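Local coordinates for protein putative nuclease YbcO (Escherichia coli K-12, PDB 3G27) that binds a zinc ion and is probably a nuclease, at residues T27-I33 / I49-S55. Numbering follows the deposited sequence.
With ZN (zinc ion), chain B.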
# COMPACT_ATOMS: atom_id res chain seq x y z
N THR A 27 2.92 19.82 -9.64
CA THR A 27 2.00 19.00 -10.43
C THR A 27 1.31 17.93 -9.57
O THR A 27 0.51 17.16 -10.08
CB THR A 27 2.70 18.36 -11.63
OG1 THR A 27 3.61 17.35 -11.18
CG2 THR A 27 3.48 19.42 -12.40
N SER A 28 1.60 17.90 -8.26
CA SER A 28 1.19 16.77 -7.43
C SER A 28 -0.28 16.82 -7.17
O SER A 28 -0.81 17.90 -6.94
CB SER A 28 1.89 16.77 -6.08
OG SER A 28 3.19 16.24 -6.25
N VAL A 29 -0.92 15.65 -7.19
CA VAL A 29 -2.31 15.54 -6.76
C VAL A 29 -2.49 14.30 -5.87
O VAL A 29 -1.60 13.46 -5.78
CB VAL A 29 -3.26 15.44 -7.98
CG1 VAL A 29 -3.12 16.68 -8.89
CG2 VAL A 29 -2.99 14.16 -8.76
N LEU A 30 -3.65 14.19 -5.24
CA LEU A 30 -4.03 12.96 -4.54
C LEU A 30 -4.55 11.94 -5.57
O LEU A 30 -5.63 12.10 -6.09
CB LEU A 30 -5.09 13.26 -3.47
CG LEU A 30 -5.32 12.13 -2.49
CD1 LEU A 30 -4.08 11.92 -1.68
CD2 LEU A 30 -6.48 12.42 -1.59
N ALA A 31 -3.75 10.92 -5.87
CA ALA A 31 -4.05 9.94 -6.88
C ALA A 31 -4.59 8.69 -6.18
O ALA A 31 -3.86 8.02 -5.45
CB ALA A 31 -2.79 9.62 -7.66
N HIS A 32 -5.86 8.37 -6.41
CA HIS A 32 -6.48 7.20 -5.81
C HIS A 32 -5.91 5.90 -6.34
O HIS A 32 -5.65 5.76 -7.53
CB HIS A 32 -7.98 7.22 -6.08
CG HIS A 32 -8.69 8.28 -5.31
ND1 HIS A 32 -8.85 9.56 -5.78
CD2 HIS A 32 -9.26 8.25 -4.07
CE1 HIS A 32 -9.50 10.28 -4.88
NE2 HIS A 32 -9.75 9.51 -3.83
N ILE A 33 -5.72 4.95 -5.43
CA ILE A 33 -5.24 3.63 -5.79
C ILE A 33 -6.47 2.80 -6.16
O ILE A 33 -7.46 2.81 -5.45
CB ILE A 33 -4.54 2.98 -4.60
CG1 ILE A 33 -3.31 3.79 -4.16
CG2 ILE A 33 -4.22 1.50 -4.90
CD1 ILE A 33 -2.33 4.08 -5.19
N ILE A 49 -7.09 5.69 0.61
CA ILE A 49 -6.50 4.72 -0.30
C ILE A 49 -6.03 5.46 -1.56
O ILE A 49 -6.53 5.26 -2.67
CB ILE A 49 -7.49 3.56 -0.59
CG1 ILE A 49 -7.70 2.68 0.66
CG2 ILE A 49 -6.93 2.63 -1.67
CD1 ILE A 49 -8.18 3.36 1.87
N ALA A 50 -5.04 6.32 -1.35
CA ALA A 50 -4.54 7.23 -2.38
C ALA A 50 -3.09 7.62 -2.04
O ALA A 50 -2.65 7.47 -0.89
CB ALA A 50 -5.42 8.48 -2.49
N THR A 51 -2.36 8.07 -3.06
CA THR A 51 -1.00 8.58 -2.91
C THR A 51 -0.87 9.96 -3.54
O THR A 51 -1.58 10.29 -4.47
CB THR A 51 0.03 7.63 -3.56
OG1 THR A 51 1.36 8.10 -3.29
CG2 THR A 51 -0.20 7.48 -5.10
N ILE A 52 0.05 10.77 -2.99
CA ILE A 52 0.50 12.01 -3.61
C ILE A 52 1.30 11.54 -4.82
O ILE A 52 2.19 10.69 -4.69
CB ILE A 52 1.47 12.84 -2.68
CG1 ILE A 52 0.86 13.10 -1.28
CG2 ILE A 52 1.81 14.15 -3.30
CD1 ILE A 52 1.90 13.51 -0.22
N ALA A 53 0.99 12.08 -5.98
CA ALA A 53 1.66 11.68 -7.20
C ALA A 53 1.76 12.90 -8.08
O ALA A 53 0.81 13.67 -8.16
CB ALA A 53 0.84 10.56 -7.89
N CYS A 54 2.92 13.09 -8.70
CA CYS A 54 3.11 14.09 -9.76
C CYS A 54 2.33 13.67 -10.97
O CYS A 54 1.91 12.52 -11.06
CB CYS A 54 4.57 14.21 -10.15
SG CYS A 54 5.26 12.78 -11.08
N SER A 55 2.15 14.59 -11.92
CA SER A 55 1.26 14.37 -13.04
C SER A 55 1.64 13.14 -13.86
O SER A 55 0.78 12.39 -14.31
CB SER A 55 1.20 15.62 -13.92
OG SER A 55 2.49 16.08 -14.32
ZN ZN B . 6.33 11.24 -9.68
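A chi1 of 70° in Thr27 sets its hydroxyl between the backbone N and the carbonyl carbon, where OG1 lies against Cys54 CB at 3.4 Å. The same hydroxyl oxygen accepts a nearly straight hydrogen bond from Ser55 N (3.2 Å, 167° at the hydrogen) and is also hydrogen-bonded to Asn24 O. Cys54, the N-cap of helix 55-61, has a similar chi1 of 71°, which aims its sulfur at the zinc ion, with SG 2.3 Å from the metal; Cys13, Cys21 and Cys57 complete the site.

From here strands 29-32 and 50-53 run antiparallel. Val29 and Ala53 exchange two backbone hydrogen bonds, as do Ala31 and Thr51, and past the strand ends Ile33 N donates to Ile49 O (2.9 Å). On one face the methyl of Ala31 meets that of Ala53 (CB to CB 3.8 Å), while Ile33 CD1 approaches Thr51 CG2 at an oblique angle; His58 and Ile61 of helix 55-61 and Met81 of helix 70-90 pack on this side. On the opposite face, that of Leu30, Ala50 and His32, Leu30 CG rests on Ala50 CB at 3.7 Å. The same methyl lies over one face of the His32 imidazole, 4.2 Å from CD2, and the ring's NE2 is hydrogen-bonded to Asp47 OD1.

A two-stranded antiparallel sheet followed by a helix, with a histidine on the first strand as the predicted proton acceptor, is consistent with the beta-beta-alpha-metal arrangement of HNH-like nucleases, here joined to a four-cysteine zinc site.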